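Local structure of alpha-Amylase (2B5D) at residues Asp46-Phe51 with Arg366-Val371; Arg118-Asn123 with Lys129-Thr134. The protein belongs to glycosyl hydrolase family 57, in which a distorted beta/alpha barrel of parallel strands is combined with largely helical regions. One frame throughout, in Å; residues are numbered along the deposited sequence.

Contact 1 of 2, residues Asp46-Phe51 with Arg366-Val371; sequences DEIEDF and RFFELV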
ATOM      1  N   ASP A  46     -17.850  43.002   9.384  1.00 68.28           N
ATOM      2  CA  ASP A  46     -19.118  43.685   9.339  1.00 69.63           C
ATOM      3  C   ASP A  46     -19.577  44.103  10.743  1.00 70.35           C
ATOM      4  O   ASP A  46     -19.954  45.267  10.947  1.00 71.36           O
ATOM      5  CB  ASP A  46     -20.142  42.782   8.669  1.00 70.07           C
ATOM      6  CG  ASP A  46     -21.458  43.491   8.388  1.00 72.45           C
ATOM      7  OD1 ASP A  46     -22.471  43.088   9.008  1.00 75.79           O
ATOM      8  OD2 ASP A  46     -21.487  44.432   7.553  1.00 73.34           O
ATOM      9  N   GLU A  47     -19.513  43.174  11.702  1.00 70.32           N
ATOM     10  CA  GLU A  47     -20.038  43.397  13.047  1.00 70.91           C
ATOM     11  C   GLU A  47     -19.176  44.333  13.914  1.00 70.39           C
ATOM     12  O   GLU A  47     -19.720  45.212  14.610  1.00 70.70           O
ATOM     13  CB  GLU A  47     -20.280  42.056  13.750  1.00 71.50           C
ATOM     14  CG  GLU A  47     -20.805  42.150  15.189  1.00 76.43           C
ATOM     15  CD  GLU A  47     -22.338  42.355  15.288  1.00 83.37           C
ATOM     16  OE1 GLU A  47     -22.804  43.039  16.243  1.00 84.05           O
ATOM     17  OE2 GLU A  47     -23.079  41.826  14.419  1.00 86.21           O
ATOM     18  N   ILE A  48     -17.851  44.156  13.886  1.00 69.41           N
ATOM     19  CA  ILE A  48     -16.951  45.004  14.679  1.00 68.51           C
ATOM     20  C   ILE A  48     -17.063  46.478  14.251  1.00 68.60           C
ATOM     21  O   ILE A  48     -17.417  46.772  13.091  1.00 68.99           O
ATOM     22  CB  ILE A  48     -15.467  44.503  14.641  1.00 67.93           C
ATOM     23  CG1 ILE A  48     -14.739  44.915  15.927  1.00 67.76           C
ATOM     24  CG2 ILE A  48     -14.748  44.988  13.382  1.00 66.85           C
ATOM     25  CD1 ILE A  48     -13.328  44.378  16.084  1.00 67.96           C
ATOM     26  N   GLU A  49     -16.784  47.401  15.174  1.00 68.78           N
ATOM     27  CA  GLU A  49     -16.865  48.838  14.844  1.00 67.98           C
ATOM     28  C   GLU A  49     -15.676  49.215  13.977  1.00 66.83           C
ATOM     29  O   GLU A  49     -15.816  49.866  12.943  1.00 66.43           O
ATOM     30  CB  GLU A  49     -16.935  49.711  16.108  1.00 68.60           C
ATOM     31  CG  GLU A  49     -16.907  51.268  15.882  1.00 71.05           C
ATOM     32  CD  GLU A  49     -18.013  51.809  14.931  1.00 78.12           C
ATOM     33  OE1 GLU A  49     -17.723  52.734  14.116  1.00 78.80           O
ATOM     34  OE2 GLU A  49     -19.171  51.310  14.990  1.00 81.06           O
ATOM     35  N   ASP A  50     -14.496  48.784  14.403  1.00 65.60           N
ATOM     36  CA  ASP A  50     -13.280  49.122  13.698  1.00 64.23           C
ATOM     37  C   ASP A  50     -12.249  48.039  13.941  1.00 62.46           C
ATOM     38  O   ASP A  50     -12.210  47.448  15.020  1.00 62.10           O
ATOM     39  CB  ASP A  50     -12.751  50.469  14.188  1.00 64.62           C
ATOM     40  CG  ASP A  50     -11.790  51.117  13.198  1.00 68.21           C
ATOM     41  OD1 ASP A  50     -12.081  51.131  11.972  1.00 71.02           O
ATOM     42  OD2 ASP A  50     -10.743  51.631  13.648  1.00 70.57           O
ATOM     43  N   PHE A  51     -11.410  47.796  12.936  1.00 60.18           N
ATOM     44  CA  PHE A  51     -10.303  46.856  13.046  1.00 58.22           C
ATOM     45  C   PHE A  51      -9.199  47.321  12.090  1.00 56.82           C
ATOM     46  O   PHE A  51      -9.441  48.153  11.224  1.00 55.61           O
ATOM     47  CB  PHE A  51     -10.786  45.418  12.713  1.00 58.20           C
ATOM     48  CG  PHE A  51     -11.034  45.188  11.234  1.00 58.23           C
ATOM     49  CD1 PHE A  51     -12.246  45.574  10.643  1.00 57.32           C
ATOM     50  CD2 PHE A  51     -10.038  44.626  10.430  1.00 55.24           C
ATOM     51  CE1 PHE A  51     -12.456  45.396   9.283  1.00 57.31           C
ATOM     52  CE2 PHE A  51     -10.235  44.448   9.069  1.00 55.24           C
ATOM     53  CZ  PHE A  51     -11.443  44.826   8.496  1.00 57.75           C
ATOM     54  N   ARG A 366     -12.666  39.934  19.815  1.00 57.09           N
ATOM     55  CA  ARG A 366     -12.547  40.463  21.144  1.00 57.50           C
ATOM     56  C   ARG A 366     -11.200  41.112  21.342  1.00 56.60           C
ATOM     57  O   ARG A 366     -11.119  42.129  22.018  1.00 56.80           O
ATOM     58  CB  ARG A 366     -12.854  39.396  22.215  1.00 57.36           C
ATOM     59  CG  ARG A 366     -14.367  39.134  22.332  1.00 61.02           C
ATOM     60  CD  ARG A 366     -15.214  40.440  22.584  1.00 61.07           C
ATOM     61  NE  ARG A 366     -14.902  40.998  23.905  1.00 61.95           N
ATOM     62  CZ  ARG A 366     -14.630  42.274  24.153  1.00 62.00           C
ATOM     63  NH1 ARG A 366     -14.346  42.650  25.393  1.00 61.14           N
ATOM     64  NH2 ARG A 366     -14.660  43.177  23.173  1.00 62.73           N
ATOM     65  N   PHE A 367     -10.159  40.530  20.748  1.00 56.00           N
ATOM     66  CA  PHE A 367      -8.816  41.089  20.859  1.00 55.45           C
ATOM     67  C   PHE A 367      -8.743  42.417  20.139  1.00 56.03           C
ATOM     68  O   PHE A 367      -8.123  43.333  20.636  1.00 56.74           O
ATOM     69  CB  PHE A 367      -7.760  40.125  20.340  1.00 54.59           C
ATOM     70  CG  PHE A 367      -6.364  40.656  20.413  1.00 52.82           C
ATOM     71  CD1 PHE A 367      -5.688  40.687  21.622  1.00 50.25           C
ATOM     72  CD2 PHE A 367      -5.704  41.091  19.254  1.00 49.03           C
ATOM     73  CE1 PHE A 367      -4.357  41.174  21.702  1.00 50.58           C
ATOM     74  CE2 PHE A 367      -4.383  41.571  19.311  1.00 48.85           C
ATOM     75  CZ  PHE A 367      -3.702  41.623  20.544  1.00 51.53           C
ATOM     76  N   PHE A 368      -9.393  42.534  18.985  1.00 56.76           N
ATOM     77  CA  PHE A 368      -9.407  43.806  18.274  1.00 57.83           C
ATOM     78  C   PHE A 368     -10.094  44.878  19.101  1.00 58.42           C
ATOM     79  O   PHE A 368      -9.554  45.978  19.254  1.00 59.17           O
ATOM     80  CB  PHE A 368     -10.059  43.695  16.895  1.00 57.53           C
ATOM     81  CG  PHE A 368      -9.212  42.988  15.869  1.00 58.86           C
ATOM     82  CD1 PHE A 368      -7.867  42.693  16.121  1.00 58.21           C
ATOM     83  CD2 PHE A 368      -9.748  42.652  14.629  1.00 59.98           C
ATOM     84  CE1 PHE A 368      -7.092  42.067  15.171  1.00 60.63           C
ATOM     85  CE2 PHE A 368      -8.969  42.029  13.660  1.00 60.70           C
ATOM     86  CZ  PHE A 368      -7.643  41.739  13.930  1.00 60.42           C
ATOM     87  N   GLU A 369     -11.258  44.550  19.652  1.00 58.68           N
ATOM     88  CA  GLU A 369     -12.037  45.517  20.428  1.00 59.78           C
ATOM     89  C   GLU A 369     -11.276  45.982  21.662  1.00 59.38           C
ATOM     90  O   GLU A 369     -11.315  47.157  22.018  1.00 60.12           O
ATOM     91  CB  GLU A 369     -13.428  44.966  20.786  1.00 59.47           C
ATOM     92  CG  GLU A 369     -14.322  44.770  19.569  1.00 59.50           C
ATOM     93  CD  GLU A 369     -15.651  44.065  19.860  1.00 61.48           C
ATOM     94  OE1 GLU A 369     -15.760  43.266  20.842  1.00 62.61           O
ATOM     95  OE2 GLU A 369     -16.606  44.330  19.087  1.00 65.67           O
ATOM     96  N   LEU A 370     -10.566  45.054  22.293  1.00 59.51           N
ATOM     97  CA  LEU A 370      -9.717  45.351  23.436  1.00 58.92           C
ATOM     98  C   LEU A 370      -8.544  46.233  23.058  1.00 59.38           C
ATOM     99  O   LEU A 370      -8.244  47.194  23.777  1.00 59.73           O
ATOM    100  CB  LEU A 370      -9.221  44.057  24.052  1.00 58.74           C
ATOM    101  CG  LEU A 370      -9.881  43.476  25.312  1.00 59.99           C
ATOM    102  CD1 LEU A 370     -11.243  44.083  25.674  1.00 61.27           C
ATOM    103  CD2 LEU A 370      -9.961  41.986  25.153  1.00 57.84           C
ATOM    104  N   VAL A 371      -7.870  45.917  21.938  1.00 59.46           N
ATOM    105  CA  VAL A 371      -6.758  46.753  21.462  1.00 58.89           C
ATOM    106  C   VAL A 371      -7.266  48.135  21.117  1.00 58.53           C
ATOM    107  O   VAL A 371      -6.624  49.122  21.443  1.00 59.03           O
ATOM    108  CB  VAL A 371      -5.960  46.126  20.279  1.00 58.95           C
ATOM    109  CG1 VAL A 371      -5.098  47.166  19.599  1.00 58.55           C
ATOM    110  CG2 VAL A 371      -5.063  45.001  20.771  1.00 57.77           C
TER

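Contact 2 of 2, residues Arg118-Asn123 with Lys129-Thr134; sequences RSYDGN and KKYQET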
ATOM      1  N   ARG A 118     -24.610  34.368  -0.457  1.00 75.79           N
ATOM      2  CA  ARG A 118     -25.591  34.844  -1.426  1.00 76.94           C
ATOM      3  C   ARG A 118     -25.559  36.364  -1.563  1.00 76.85           C
ATOM      4  O   ARG A 118     -25.592  36.855  -2.683  1.00 77.62           O
ATOM      5  CB  ARG A 118     -27.000  34.341  -1.087  1.00 76.98           C
ATOM      6  CG  ARG A 118     -27.170  32.829  -1.274  1.00 77.71           C
ATOM      7  CD  ARG A 118     -28.637  32.417  -1.222  1.00 78.56           C
ATOM      8  NE  ARG A 118     -28.823  30.990  -0.949  1.00 81.96           N
ATOM      9  CZ  ARG A 118     -28.569  30.012  -1.819  1.00 82.66           C
ATOM     10  NH1 ARG A 118     -28.779  28.745  -1.484  1.00 82.44           N
ATOM     11  NH2 ARG A 118     -28.102  30.300  -3.023  1.00 83.20           N
ATOM     12  N   SER A 119     -25.465  37.099  -0.449  1.00 76.55           N
ATOM     13  CA  SER A 119     -25.211  38.553  -0.475  1.00 76.48           C
ATOM     14  C   SER A 119     -24.171  39.002  -1.508  1.00 76.31           C
ATOM     15  O   SER A 119     -24.224  40.143  -1.983  1.00 77.14           O
ATOM     16  CB  SER A 119     -24.706  39.047   0.879  1.00 76.68           C
ATOM     17  OG  SER A 119     -25.460  38.509   1.935  1.00 78.36           O
ATOM     18  N   TYR A 120     -23.220  38.123  -1.823  1.00 75.10           N
ATOM     19  CA  TYR A 120     -22.093  38.449  -2.674  1.00 74.29           C
ATOM     20  C   TYR A 120     -22.148  37.704  -3.998  1.00 74.54           C
ATOM     21  O   TYR A 120     -21.109  37.536  -4.664  1.00 74.37           O
ATOM     22  CB  TYR A 120     -20.790  38.108  -1.958  1.00 73.42           C
ATOM     23  CG  TYR A 120     -20.447  39.045  -0.830  1.00 73.02           C
ATOM     24  CD1 TYR A 120     -20.484  38.615   0.494  1.00 72.70           C
ATOM     25  CD2 TYR A 120     -20.086  40.366  -1.082  1.00 72.00           C
ATOM     26  CE1 TYR A 120     -20.161  39.477   1.534  1.00 71.72           C
ATOM     27  CE2 TYR A 120     -19.771  41.231  -0.052  1.00 70.61           C
ATOM     28  CZ  TYR A 120     -19.808  40.786   1.253  1.00 71.41           C
ATOM     29  OH  TYR A 120     -19.485  41.650   2.277  1.00 70.80           O
ATOM     30  N   ASP A 121     -23.357  37.256  -4.358  1.00 74.40           N
ATOM     31  CA  ASP A 121     -23.594  36.410  -5.533  1.00 74.54           C
ATOM     32  C   ASP A 121     -22.588  35.270  -5.569  1.00 73.63           C
ATOM     33  O   ASP A 121     -22.151  34.828  -6.651  1.00 73.26           O
ATOM     34  CB  ASP A 121     -23.554  37.217  -6.850  1.00 75.70           C
ATOM     35  CG  ASP A 121     -24.263  36.493  -8.012  1.00 78.76           C
ATOM     36  OD1 ASP A 121     -23.736  36.501  -9.162  1.00 81.99           O
ATOM     37  OD2 ASP A 121     -25.347  35.898  -7.771  1.00 81.23           O
ATOM     38  N   GLY A 122     -22.214  34.809  -4.371  1.00 72.41           N
ATOM     39  CA  GLY A 122     -21.280  33.709  -4.221  1.00 71.11           C
ATOM     40  C   GLY A 122     -19.822  33.965  -4.562  1.00 70.41           C
ATOM     41  O   GLY A 122     -19.045  33.011  -4.680  1.00 70.53           O
ATOM     42  N   ASN A 123     -19.440  35.227  -4.758  1.00 70.01           N
ATOM     43  CA  ASN A 123     -18.016  35.561  -4.796  1.00 69.57           C
ATOM     44  C   ASN A 123     -17.637  36.421  -3.608  1.00 68.96           C
ATOM     45  O   ASN A 123     -17.928  37.617  -3.557  1.00 68.58           O
ATOM     46  CB  ASN A 123     -17.507  36.165  -6.120  1.00 69.90           C
ATOM     47  CG  ASN A 123     -15.949  36.074  -6.246  1.00 69.82           C
ATOM     48  OD1 ASN A 123     -15.377  36.367  -7.296  1.00 68.79           O
ATOM     49  ND2 ASN A 123     -15.281  35.638  -5.172  1.00 67.27           N
ATOM     50  N   LYS A 129     -12.598  42.494  -0.919  1.00 64.88           N
ATOM     51  CA  LYS A 129     -12.197  43.644  -1.721  1.00 66.33           C
ATOM     52  C   LYS A 129     -12.754  44.918  -1.085  1.00 66.78           C
ATOM     53  O   LYS A 129     -12.074  45.948  -1.007  1.00 66.44           O
ATOM     54  CB  LYS A 129     -12.710  43.467  -3.150  1.00 66.10           C
ATOM     55  CG  LYS A 129     -12.343  44.555  -4.111  1.00 68.31           C
ATOM     56  CD  LYS A 129     -13.008  44.309  -5.471  1.00 71.97           C
ATOM     57  CE  LYS A 129     -12.628  45.389  -6.473  1.00 74.69           C
ATOM     58  NZ  LYS A 129     -13.627  45.500  -7.567  1.00 75.44           N
ATOM     59  N   LYS A 130     -13.985  44.803  -0.589  1.00 67.78           N
ATOM     60  CA  LYS A 130     -14.730  45.923  -0.031  1.00 68.53           C
ATOM     61  C   LYS A 130     -14.125  46.396   1.290  1.00 68.72           C
ATOM     62  O   LYS A 130     -14.135  47.586   1.599  1.00 69.86           O
ATOM     63  CB  LYS A 130     -16.201  45.530   0.102  1.00 68.08           C
ATOM     64  CG  LYS A 130     -17.040  46.380   1.013  1.00 69.92           C
ATOM     65  CD  LYS A 130     -18.474  45.887   1.034  1.00 72.25           C
ATOM     66  CE  LYS A 130     -18.991  45.764   2.456  1.00 73.85           C
ATOM     67  NZ  LYS A 130     -18.807  44.373   2.934  1.00 75.72           N
ATOM     68  N   TYR A 131     -13.566  45.477   2.057  1.00 68.69           N
ATOM     69  CA  TYR A 131     -12.877  45.884   3.259  1.00 68.14           C
ATOM     70  C   TYR A 131     -11.487  46.441   2.981  1.00 67.26           C
ATOM     71  O   TYR A 131     -11.009  47.294   3.735  1.00 67.45           O
ATOM     72  CB  TYR A 131     -12.934  44.794   4.345  1.00 69.15           C
ATOM     73  CG  TYR A 131     -14.359  44.584   4.843  1.00 70.54           C
ATOM     74  CD1 TYR A 131     -14.977  45.509   5.692  1.00 71.49           C
ATOM     75  CD2 TYR A 131     -15.093  43.475   4.450  1.00 73.03           C
ATOM     76  CE1 TYR A 131     -16.283  45.325   6.141  1.00 71.26           C
ATOM     77  CE2 TYR A 131     -16.408  43.287   4.885  1.00 73.17           C
ATOM     78  CZ  TYR A 131     -16.997  44.216   5.724  1.00 72.06           C
ATOM     79  OH  TYR A 131     -18.305  44.003   6.147  1.00 72.83           O
ATOM     80  N   GLN A 132     -10.846  46.010   1.894  1.00 66.04           N
ATOM     81  CA  GLN A 132      -9.596  46.654   1.506  1.00 64.74           C
ATOM     82  C   GLN A 132      -9.849  48.132   1.175  1.00 65.89           C
ATOM     83  O   GLN A 132      -9.064  48.991   1.574  1.00 65.84           O
ATOM     84  CB  GLN A 132      -8.859  45.946   0.363  1.00 64.25           C
ATOM     85  CG  GLN A 132      -7.450  46.480   0.142  1.00 60.67           C
ATOM     86  CD  GLN A 132      -6.541  45.574  -0.713  1.00 61.46           C
ATOM     87  OE1 GLN A 132      -6.830  45.262  -1.885  1.00 60.49           O
ATOM     88  NE2 GLN A 132      -5.433  45.178  -0.141  1.00 50.36           N
ATOM     89  N   GLU A 133     -10.954  48.418   0.479  1.00 66.55           N
ATOM     90  CA  GLU A 133     -11.291  49.796   0.059  1.00 68.27           C
ATOM     91  C   GLU A 133     -11.477  50.748   1.239  1.00 66.93           C
ATOM     92  O   GLU A 133     -11.134  51.926   1.149  1.00 67.12           O
ATOM     93  CB  GLU A 133     -12.502  49.827  -0.885  1.00 67.95           C
ATOM     94  CG  GLU A 133     -12.111  49.426  -2.328  1.00 71.35           C
ATOM     95  CD  GLU A 133     -13.298  48.970  -3.213  1.00 72.21           C
ATOM     96  OE1 GLU A 133     -14.439  48.794  -2.695  1.00 77.44           O
ATOM     97  OE2 GLU A 133     -13.080  48.779  -4.442  1.00 77.33           O
ATOM     98  N   THR A 134     -11.973  50.222   2.357  1.00 65.93           N
ATOM     99  CA  THR A 134     -12.062  51.008   3.587  1.00 64.38           C
ATOM    100  C   THR A 134     -10.712  51.304   4.219  1.00 63.35           C
ATOM    101  O   THR A 134     -10.597  52.280   4.953  1.00 64.22           O
ATOM    102  CB  THR A 134     -13.011  50.386   4.652  1.00 65.19           C
ATOM    103  OG1 THR A 134     -12.372  49.261   5.292  1.00 65.01           O
ATOM    104  CG2 THR A 134     -14.358  49.971   4.023  1.00 63.52           C
TER
HETATM  105  O   HOH W   1     -19.736  41.170   5.242  1.00 78.21           O

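Contact 1 of 2, residues Asp46-Phe51 with Arg366-Val371
Ile48, which follows helix 27-47 and is the first residue to depart from its helical backbone, reaches helix 360-373 through the end of its side chain. With CG1 anti to the backbone N (chi1 -152°) and the chain extended onward, its CD1 lies 3.4 Å from Phe368 CB, near the plane of the Phe368 ring and at its edge. The isoleucine crosses that phenylalanine at about a right angle. Against Glu369 it instead runs alongside, pointing the other way, with Ile48 CD1 3.6 Å from Glu369 CG. The carboxylate beyond is held by a salt bridge one helical turn back, Arg366 NH2 donating to Glu369 OE1 over 2.6 Å on the anti side of that oxygen. Arg366 also pairs with Glu317 of helix 309-338. Three residues on, Phe51 brings its CB to 3.5 Å from Phe368 CD2, while its own ring leads off to stack on Phe45. Phe368 thus receives Ile48 at CB and ring edge and Phe51 at CD2, both from the 46-51 side, and packs on Ile7 and Leu379 of neighbouring strands. This packs the helix-to-strand connection against helix 360-373, as expected where helices surround the parallel strands of a family 57 beta/alpha barrel.

Contact 2 of 2, residues Arg118-Asn123 with Lys129-Thr134
The CA atoms of Tyr120 and Lys130 are 10.8 Å apart where the chain turns after helix 97-119, and long side chains span the gap to helix 125-134. The fold-back combines a Schellman motif, whose C-prime residue is Asp121, with a type I' beta turn from Tyr120 to Asn123. Asp121 N returns to Arg118 O at 2.8 Å, and the turn is closed by Asn123 N on Tyr120 O; Asp121 and Gly122, at its two central positions, both have positive phi. From this corner the Tyr120 ring projects toward the second helix. Its hydroxyl accepts a hydrogen bond from the lysine, Lys130 NZ to Tyr120 OH, 2.9 Å long. The ammonium arrives at the rim of the phenol, near the ring plane, and the two side chains cross almost perpendicularly. Lys130 starts out extended but bends at chi3 (132°) and chi4 (-95°), which swings NZ round to the oxygen. A positively charged lysine here would probably polarise the phenol. Tyr131 contributes less: its ring touches Phe45 edge-to-face, and its CE2 comes no nearer than 4.4 Å to Tyr120 OH. Farther along, Gln132 NE2 bonds to Ile139 O in strand 137-142, tying the helix to the sheet. A water completes the link between the tyrosines: its O lies 3.0 Å from Tyr120 OH. The second bond, from Tyr131 OH to the same water O, is weak at 3.3 Å, with the water in the plane of the Tyr131 ring.

How the contacts relate
The two contacts have centres about 19 Å apart, yet meet at the end of helix 27-47, where Asp46 CA lies 3.3 Å from Tyr131 OH in plain packing. Phe45 joins them as well, stacking on Phe51 of contact 1 and meeting Tyr131 of contact 2. Along the chain the order is 46-51, 118-123, 129-134 and 366-371, which places the local contact 2 wholly within the long span bridged by contact 1. Segments 46-51 and 129-134 each lead into a strand, 53-57 and 137-142, and these run parallel as neighbours in one sheet. Contact 1 thus ties the connection after an early helix to a late helix, contact 2 the turn after one helix to the next helix.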